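Local coordinates for penicillin-binding protein 1A (Mycobacterium tuberculosis, PDB 5CXW) that builds peptidoglycan for the cell wall, polymerising glycan strands and cross-linking their peptides, here seen as its transpeptidase domain with penicillin V bound, at residues S98-A103 with T153-L158; L147-N152 with A274-G279; R286-K291 with D346-T351. All coordinates share one frame; numbering follows the deposited sequence.

How the interactions relate
Interactions 1 and 3 are buried, whereas interaction 2 lies at the surface, with Tyr276 exposed. In interactions 1 and 2 a lysine chain meets a tyrosine ring: obliquely between two helices in the first, over one face, off-centre, in the second. Interaction 3 instead sets the edge of an indole against Ser288 and Ala290, at the start of an edge strand. The polar side of the active site links all three. Ser150 of 147-152 is reached by Lys100 of interaction 1 and by Lys291 of interaction 3, so the SxxK, SxN and KTG elements converge there. Ala274 of interaction 2 also packs against Ser288 and Trp348 of interaction 3.

Interaction 1. Residues S98-A103 with T153-L158; sequences SFKVFA and TSYYRL
The SxxK motif of the penicillin-binding transpeptidase fold supplies one half of this contact: Lys100, on helix 100-109, passes slantwise across the ring of Tyr155 on helix 152-161. The CA atoms of Lys100 and Tyr155 are 7.0 Å apart, the closest pair of the two segments, and both side chains set out toward the partner. Lys100 has CG anti to its carbonyl carbon (chi1 -70°) and an extended chain beyond, so that successive methylenes slide past the tyrosine. CB of Lys100 lies 3.8 Å from CD2 of Tyr155, and CD of Lys100 lies 3.9 Å from its CG. The carbonyl oxygen of Lys100 comes within 3.6 Å of CE2 of Tyr155 from an oblique direction. One turn on, Ala103 adds its methyl at the ring edge, near the plane, with CB 4.1 Å from CD2 of Tyr155.

This packing probably helps to direct the lysine's end. NZ of Lys100 hydrogen-bonds to OG of Ser150 and OD1 of Asn152, with a weak bond to OG of Ser97, which by similarity is the acylated serine. The apolar length of Lys100 is thus held against Tyr155 and Leu147 while its amine faces the active site. Tyr155 is tied down too, since its OH hydrogen-bonds to the carbonyl oxygen of Ile143, and Ala146 and Leu147 of helix 143-149 pack on the side chain. Between the segments the link is van der Waals contact alone; at its margin CD2 of Leu158 lies 4.3 Å from the carbonyl oxygen of Ala103.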
# COMPACT_ATOMS: atom_id res chain seq x y z
N SER A 98 -1.41 -4.05 6.91
CA SER A 98 -1.50 -2.84 6.10
C SER A 98 -2.91 -2.68 5.54
O SER A 98 -3.31 -1.58 5.13
CB SER A 98 -0.44 -2.79 5.01
OG SER A 98 -0.57 -3.82 4.05
N PHE A 99 -3.69 -3.78 5.55
CA PHE A 99 -5.04 -3.74 5.03
C PHE A 99 -6.03 -3.16 6.07
O PHE A 99 -7.18 -2.79 5.69
CB PHE A 99 -5.51 -5.13 4.62
CG PHE A 99 -6.28 -5.11 3.33
CD1 PHE A 99 -5.62 -4.87 2.16
CD2 PHE A 99 -7.64 -5.30 3.29
CE1 PHE A 99 -6.28 -4.80 0.97
CE2 PHE A 99 -8.31 -5.27 2.07
CZ PHE A 99 -7.63 -5.00 0.93
N LYS A 100 -5.60 -3.00 7.34
CA LYS A 100 -6.50 -2.51 8.36
C LYS A 100 -7.07 -1.12 8.05
O LYS A 100 -8.15 -0.76 8.55
CB LYS A 100 -5.82 -2.43 9.76
CG LYS A 100 -5.55 -3.79 10.35
CD LYS A 100 -4.80 -3.74 11.66
CE LYS A 100 -4.54 -5.15 12.10
NZ LYS A 100 -3.68 -5.15 13.23
N VAL A 101 -6.30 -0.31 7.33
CA VAL A 101 -6.71 1.06 7.02
C VAL A 101 -8.02 1.04 6.28
O VAL A 101 -8.81 1.98 6.40
CB VAL A 101 -5.64 1.90 6.25
CG1 VAL A 101 -4.35 1.90 7.00
CG2 VAL A 101 -5.50 1.45 4.81
N PHE A 102 -8.31 -0.03 5.53
CA PHE A 102 -9.59 -0.06 4.79
C PHE A 102 -10.76 -0.37 5.69
O PHE A 102 -11.88 0.08 5.41
CB PHE A 102 -9.49 -1.03 3.58
CG PHE A 102 -8.36 -0.66 2.70
CD1 PHE A 102 -8.30 0.62 2.14
CD2 PHE A 102 -7.31 -1.51 2.47
CE1 PHE A 102 -7.21 1.02 1.37
CE2 PHE A 102 -6.22 -1.11 1.69
CZ PHE A 102 -6.17 0.17 1.15
N ALA A 103 -10.53 -1.14 6.76
CA ALA A 103 -11.55 -1.28 7.79
C ALA A 103 -11.82 0.05 8.46
O ALA A 103 -12.95 0.39 8.81
CB ALA A 103 -11.20 -2.33 8.81
N THR A 153 -7.02 -8.03 17.32
CA THR A 153 -8.28 -8.35 18.01
C THR A 153 -9.24 -7.14 17.86
O THR A 153 -10.43 -7.30 17.50
CB THR A 153 -8.00 -8.63 19.48
OG1 THR A 153 -7.31 -7.51 20.02
CG2 THR A 153 -7.19 -9.91 19.67
N SER A 154 -8.72 -5.94 18.09
CA SER A 154 -9.56 -4.74 18.04
C SER A 154 -10.11 -4.53 16.63
O SER A 154 -11.28 -4.17 16.45
CB SER A 154 -8.67 -3.54 18.39
OG SER A 154 -8.07 -3.67 19.67
N TYR A 155 -9.27 -4.75 15.63
CA TYR A 155 -9.67 -4.54 14.21
C TYR A 155 -10.68 -5.62 13.78
O TYR A 155 -11.53 -5.36 12.94
CB TYR A 155 -8.44 -4.33 13.27
CG TYR A 155 -8.26 -2.84 13.20
CD1 TYR A 155 -7.70 -2.11 14.26
CD2 TYR A 155 -8.76 -2.12 12.15
CE1 TYR A 155 -7.66 -0.71 14.25
CE2 TYR A 155 -8.75 -0.74 12.10
CZ TYR A 155 -8.21 -0.02 13.15
OH TYR A 155 -8.26 1.34 13.15
N TYR A 156 -10.54 -6.85 14.28
CA TYR A 156 -11.58 -7.89 14.05
C TYR A 156 -12.91 -7.44 14.64
O TYR A 156 -13.94 -7.50 13.95
CB TYR A 156 -11.16 -9.22 14.66
CG TYR A 156 -11.11 -10.36 13.70
CD1 TYR A 156 -10.00 -10.57 12.94
CD2 TYR A 156 -12.16 -11.26 13.56
CE1 TYR A 156 -9.91 -11.60 12.04
CE2 TYR A 156 -12.07 -12.34 12.71
CZ TYR A 156 -10.95 -12.49 11.93
OH TYR A 156 -10.82 -13.60 11.09
N ARG A 157 -12.92 -6.96 15.88
CA ARG A 157 -14.15 -6.47 16.47
C ARG A 157 -14.69 -5.25 15.70
O ARG A 157 -15.93 -5.08 15.60
CB ARG A 157 -13.98 -6.10 17.96
CG ARG A 157 -13.73 -7.26 18.88
CD ARG A 157 -13.87 -6.82 20.33
NE ARG A 157 -13.81 -7.98 21.25
CZ ARG A 157 -12.67 -8.54 21.71
NH1 ARG A 157 -11.50 -8.01 21.48
NH2 ARG A 157 -12.74 -9.63 22.48
N LEU A 158 -13.82 -4.37 15.25
CA LEU A 158 -14.29 -3.23 14.50
C LEU A 158 -14.98 -3.69 13.20
O LEU A 158 -16.09 -3.20 12.87
CB LEU A 158 -13.18 -2.29 14.17
CG LEU A 158 -13.58 -1.06 13.37
CD1 LEU A 158 -14.61 -0.17 14.06
CD2 LEU A 158 -12.32 -0.27 13.02

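Interaction 2. Residues L147-N152 with A274-G279. With 35P ((2R,4S)-5,5-dimethyl-2-{(1R)-2-oxo-1-[(phenoxyacetyl)amino]ethyl}-1,3-thiazolidine-4-carboxylic acid), chain C.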
# COMPACT_ATOMS: atom_id res chain seq x y z
N LEU A 147 -4.96 1.14 15.72
CA LEU A 147 -4.32 1.08 14.40
C LEU A 147 -2.79 1.22 14.59
O LEU A 147 -2.00 0.47 13.99
CB LEU A 147 -4.81 2.17 13.46
CG LEU A 147 -4.27 2.09 12.02
CD1 LEU A 147 -4.88 0.90 11.21
CD2 LEU A 147 -4.54 3.39 11.32
N LYS A 148 -2.41 2.21 15.38
CA LYS A 148 -0.97 2.46 15.66
C LYS A 148 -0.35 1.20 16.27
O LYS A 148 0.72 0.76 15.84
CB LYS A 148 -0.82 3.68 16.56
CG LYS A 148 0.62 3.99 16.94
CD LYS A 148 0.73 5.22 17.83
CE LYS A 148 0.11 5.09 19.19
NZ LYS A 148 0.04 6.45 19.85
N MET A 149 -0.99 0.62 17.27
CA MET A 149 -0.43 -0.57 17.94
C MET A 149 -0.62 -1.84 17.12
O MET A 149 -0.06 -2.90 17.44
CB MET A 149 -1.07 -0.75 19.32
CG MET A 149 -0.68 0.33 20.28
SD MET A 149 -1.59 0.13 21.85
CE MET A 149 -0.82 -1.37 22.40
N SER A 150 -1.42 -1.72 16.07
CA SER A 150 -1.77 -2.78 15.14
C SER A 150 -2.37 -3.99 15.84
O SER A 150 -1.85 -5.10 15.78
CB SER A 150 -0.61 -3.13 14.23
OG SER A 150 -1.18 -3.65 13.02
N LEU A 151 -3.45 -3.71 16.56
CA LEU A 151 -4.11 -4.77 17.30
C LEU A 151 -5.07 -5.56 16.42
O LEU A 151 -6.10 -5.03 16.02
CB LEU A 151 -4.79 -4.21 18.53
CG LEU A 151 -3.84 -3.40 19.44
CD1 LEU A 151 -4.67 -2.81 20.58
CD2 LEU A 151 -2.72 -4.24 19.94
N ASN A 152 -4.77 -6.82 16.16
CA ASN A 152 -5.63 -7.71 15.36
C ASN A 152 -7.01 -7.87 16.00
O ASN A 152 -8.03 -7.90 15.31
CB ASN A 152 -5.02 -9.07 15.21
CG ASN A 152 -3.90 -9.13 14.23
OD1 ASN A 152 -3.35 -8.12 13.76
ND2 ASN A 152 -3.49 -10.41 13.92
N ALA A 274 4.83 6.08 11.27
CA ALA A 274 6.22 5.91 10.81
C ALA A 274 7.22 5.95 12.01
O ALA A 274 8.14 5.16 12.12
CB ALA A 274 6.54 6.97 9.79
N GLY A 275 7.00 6.90 12.89
CA GLY A 275 7.82 7.00 14.09
C GLY A 275 7.64 5.89 15.09
O GLY A 275 8.59 5.37 15.62
N TYR A 276 6.39 5.50 15.32
CA TYR A 276 6.08 4.38 16.17
C TYR A 276 6.72 3.09 15.68
O TYR A 276 7.07 2.22 16.49
CB TYR A 276 4.57 4.24 16.30
CG TYR A 276 4.12 3.19 17.27
CD1 TYR A 276 4.02 3.49 18.60
CD2 TYR A 276 3.81 1.92 16.84
CE1 TYR A 276 3.62 2.52 19.52
CE2 TYR A 276 3.43 0.93 17.76
CZ TYR A 276 3.32 1.25 19.07
OH TYR A 276 2.95 0.28 20.01
N SER A 277 6.82 2.93 14.37
CA SER A 277 7.38 1.78 13.71
C SER A 277 8.91 1.85 13.70
O SER A 277 9.54 1.91 12.65
CB SER A 277 6.84 1.71 12.28
OG SER A 277 5.41 1.66 12.32
N ARG A 278 9.47 1.79 14.91
CA ARG A 278 10.92 1.74 15.13
C ARG A 278 11.61 2.95 14.52
O ARG A 278 12.65 2.85 13.85
CB ARG A 278 11.48 0.40 14.68
CG ARG A 278 10.83 -0.72 15.50
CD ARG A 278 11.42 -2.11 15.31
NE ARG A 278 12.80 -2.25 15.76
CZ ARG A 278 13.19 -2.69 16.95
NH1 ARG A 278 12.31 -2.93 17.88
NH2 ARG A 278 14.46 -2.78 17.21
N GLY A 279 11.02 4.12 14.77
CA GLY A 279 11.64 5.42 14.45
C GLY A 279 11.91 5.68 12.99
O GLY A 279 12.96 6.20 12.64
C24 35P C . 1.23 -14.55 14.01
C23 35P C . 2.04 -15.67 14.11
C22 35P C . 3.28 -15.69 13.50
C21 35P C . 3.73 -14.60 12.78
C20 35P C . 2.94 -13.47 12.67
C19 35P C . 1.68 -13.44 13.30
O1 35P C . 0.84 -12.35 13.24
C2 35P C . 1.36 -11.12 12.75
C3 35P C . 0.38 -10.02 13.07
O18 35P C . -0.38 -10.13 14.02
N4 35P C . 0.45 -8.98 12.25
C5 35P C . -0.38 -7.80 12.45
C6 35P C . -0.51 -7.13 11.14
O17 35P C . 0.26 -7.29 10.17
C8 35P C . 0.20 -6.75 13.49
N7 35P C . 0.85 -5.82 12.60
S11 35P C . 1.42 -7.23 14.59
C10 35P C . 2.75 -6.37 13.91
C12 35P C . 4.00 -7.26 13.85
C15 35P C . 3.13 -5.13 14.68
C9 35P C . 2.27 -6.04 12.49
C13 35P C . 2.89 -4.91 11.74
O14 35P C . 2.27 -3.80 11.77
O16 35P C . 3.93 -5.15 11.09
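Both key side chains leave their backbones in the same way: CG is anti to the backbone N in Lys148 (chi1 178°) and likewise in Tyr276, which brings CG of Lys148 over one face of the tyrosine ring. The contact joins the ends of two helices, and that of helix 143-149 is a Schellman motif with Ser150, at positive phi, as its C' residue. CG of Lys148 makes a CH-pi contact, 3.8 Å from the centroid of the Tyr276 ring and 18° off its normal, displaced toward the rim. The two chains cross at about a right angle. On the backbone side, the carbonyl oxygen of Lys148 sits 3.3 Å from CE2 of Tyr276. Farther along the ring, CG of Met149 lies 3.6 Å from the Tyr276 OH.

The Tyr276 pairing is a surface contact, while Ser150 and Asn152 in the turn that follows face the ligand. Ser150, Leu151 and Asn152 match the SxN motif of penicillin-binding proteins. Ser150 OG accepts a hydrogen bond from N7 of the ring-opened penicillin V at 3.0 Å. The same OG is also bonded by NZ of Lys291, on the KTG strand, and by NZ of Lys100, so three nitrogens gather round it. Thr292, Thr294 and the backbone N of Ser97 also hydrogen-bond the ligand. Asn152 addresses the side-chain amide of the drug: its ND2 gives a weak bond to O18 at 3.1 Å, bent to 121° at the hydrogen, while its OD1 lies 3.3 Å from ligand atom C5.

Interaction 3. Residues R286-K291 with D346-T351; sequences RDSAAK and DIWKAT
The start of strand 289-296, with the residues leading into it, passes segment 346-351 of helix 343-356 at a wide spacing, the CA atoms of Ala290 and Trp348 standing 9.8 Å apart. A large side chain is needed to cross that distance, and Trp348 provides it. Its CG lies anti to the backbone N (chi1 174°), which extends the indole toward the strand so that the six-membered ring leads. At the indole edge sits Ser288: its OG is 3.6 Å and its CB 3.8 Å from CH2 of Trp348. The methyl of Ala290 approaches the same ring atom obliquely, with CB 4.2 Å from CH2. The pyrrole part of the indole is fixed by a hydrogen bond from NE1 of Trp348 to the carbonyl oxygen of Gly310, on the neighbouring strand 303-312. Thr317 and Val319 add contacts from strand 315-323, and Ala274 from helix 273-276.

Trp348 therefore anchors helix 343-356 to three strands of the five-stranded antiparallel sheet, including its edge strand 289-296. A C-terminal helix laid against this sheet, whose edge strand carries the KTG motif beginning at Lys291, is characteristic of the penicillin-binding protein and beta-lactamase fold.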
# COMPACT_ATOMS: atom_id res chain seq x y z
N ARG A 286 9.82 15.91 8.17
CA ARG A 286 8.72 15.80 7.24
C ARG A 286 7.64 14.87 7.79
O ARG A 286 7.92 13.71 8.08
CB ARG A 286 9.25 15.29 5.90
CG ARG A 286 8.24 15.33 4.79
CD ARG A 286 8.77 14.72 3.52
NE ARG A 286 9.96 15.38 3.00
CZ ARG A 286 9.93 16.43 2.15
NH1 ARG A 286 8.81 16.96 1.72
NH2 ARG A 286 11.07 16.89 1.69
N ASP A 287 6.40 15.34 7.88
CA ASP A 287 5.28 14.51 8.35
C ASP A 287 4.96 13.42 7.32
O ASP A 287 5.16 13.58 6.11
CB ASP A 287 3.99 15.32 8.57
CG ASP A 287 4.10 16.35 9.69
OD1 ASP A 287 5.10 16.28 10.44
OD2 ASP A 287 3.22 17.27 9.80
N SER A 288 4.37 12.34 7.80
CA SER A 288 3.94 11.28 6.91
C SER A 288 2.78 10.53 7.57
O SER A 288 2.50 10.75 8.72
CB SER A 288 5.08 10.26 6.66
OG SER A 288 5.45 9.60 7.85
N ALA A 289 2.15 9.65 6.79
CA ALA A 289 1.07 8.81 7.26
C ALA A 289 1.39 7.43 6.77
O ALA A 289 1.57 7.25 5.54
CB ALA A 289 -0.26 9.32 6.67
N ALA A 290 1.47 6.42 7.63
CA ALA A 290 1.97 5.13 7.25
C ALA A 290 1.34 3.98 7.99
O ALA A 290 0.70 4.20 9.07
CB ALA A 290 3.50 5.12 7.43
N LYS A 291 1.53 2.78 7.48
CA LYS A 291 1.05 1.58 8.16
C LYS A 291 1.94 0.40 7.76
O LYS A 291 2.15 0.16 6.60
CB LYS A 291 -0.42 1.28 7.86
CG LYS A 291 -0.96 0.09 8.66
CD LYS A 291 -1.15 0.39 10.16
CE LYS A 291 -1.49 -0.89 10.95
NZ LYS A 291 -0.30 -1.73 11.18
N ASP A 346 12.77 0.52 6.39
CA ASP A 346 14.05 1.08 5.99
C ASP A 346 14.01 1.52 4.52
O ASP A 346 14.41 2.66 4.16
CB ASP A 346 15.19 0.06 6.17
CG ASP A 346 15.46 -0.32 7.60
OD1 ASP A 346 15.34 0.51 8.53
OD2 ASP A 346 15.87 -1.48 7.80
N ILE A 347 13.47 0.64 3.65
CA ILE A 347 13.39 0.92 2.24
C ILE A 347 12.41 2.07 1.96
O ILE A 347 12.68 2.95 1.15
CB ILE A 347 13.02 -0.37 1.45
CG1 ILE A 347 14.13 -1.43 1.56
CG2 ILE A 347 12.63 -0.05 0.01
CD1 ILE A 347 13.73 -2.86 1.13
N TRP A 348 11.25 2.00 2.58
CA TRP A 348 10.18 3.01 2.42
C TRP A 348 10.74 4.41 2.80
O TRP A 348 10.61 5.38 2.05
CB TRP A 348 8.99 2.65 3.33
CG TRP A 348 7.94 3.73 3.31
CD1 TRP A 348 6.98 3.94 2.36
CD2 TRP A 348 7.75 4.78 4.29
NE1 TRP A 348 6.21 5.05 2.70
CE2 TRP A 348 6.65 5.56 3.88
CE3 TRP A 348 8.37 5.08 5.51
CZ2 TRP A 348 6.17 6.67 4.63
CZ3 TRP A 348 7.90 6.21 6.25
CH2 TRP A 348 6.84 6.98 5.79
N LYS A 349 11.35 4.50 3.98
CA LYS A 349 11.88 5.78 4.46
C LYS A 349 12.93 6.33 3.49
O LYS A 349 12.96 7.54 3.17
CB LYS A 349 12.48 5.63 5.87
CG LYS A 349 13.36 6.85 6.26
CD LYS A 349 13.71 6.87 7.73
CE LYS A 349 14.85 7.84 7.97
NZ LYS A 349 14.43 9.26 7.74
N ALA A 350 13.85 5.47 3.07
CA ALA A 350 14.94 5.88 2.19
C ALA A 350 14.41 6.29 0.83
O ALA A 350 14.86 7.30 0.25
CB ALA A 350 15.94 4.77 2.04
N THR A 351 13.42 5.56 0.34
CA THR A 351 12.83 5.90 -0.96
C THR A 351 12.11 7.25 -0.85
O THR A 351 12.25 8.13 -1.73
CB THR A 351 11.84 4.81 -1.37
OG1 THR A 351 12.54 3.54 -1.55
CG2 THR A 351 11.15 5.19 -2.72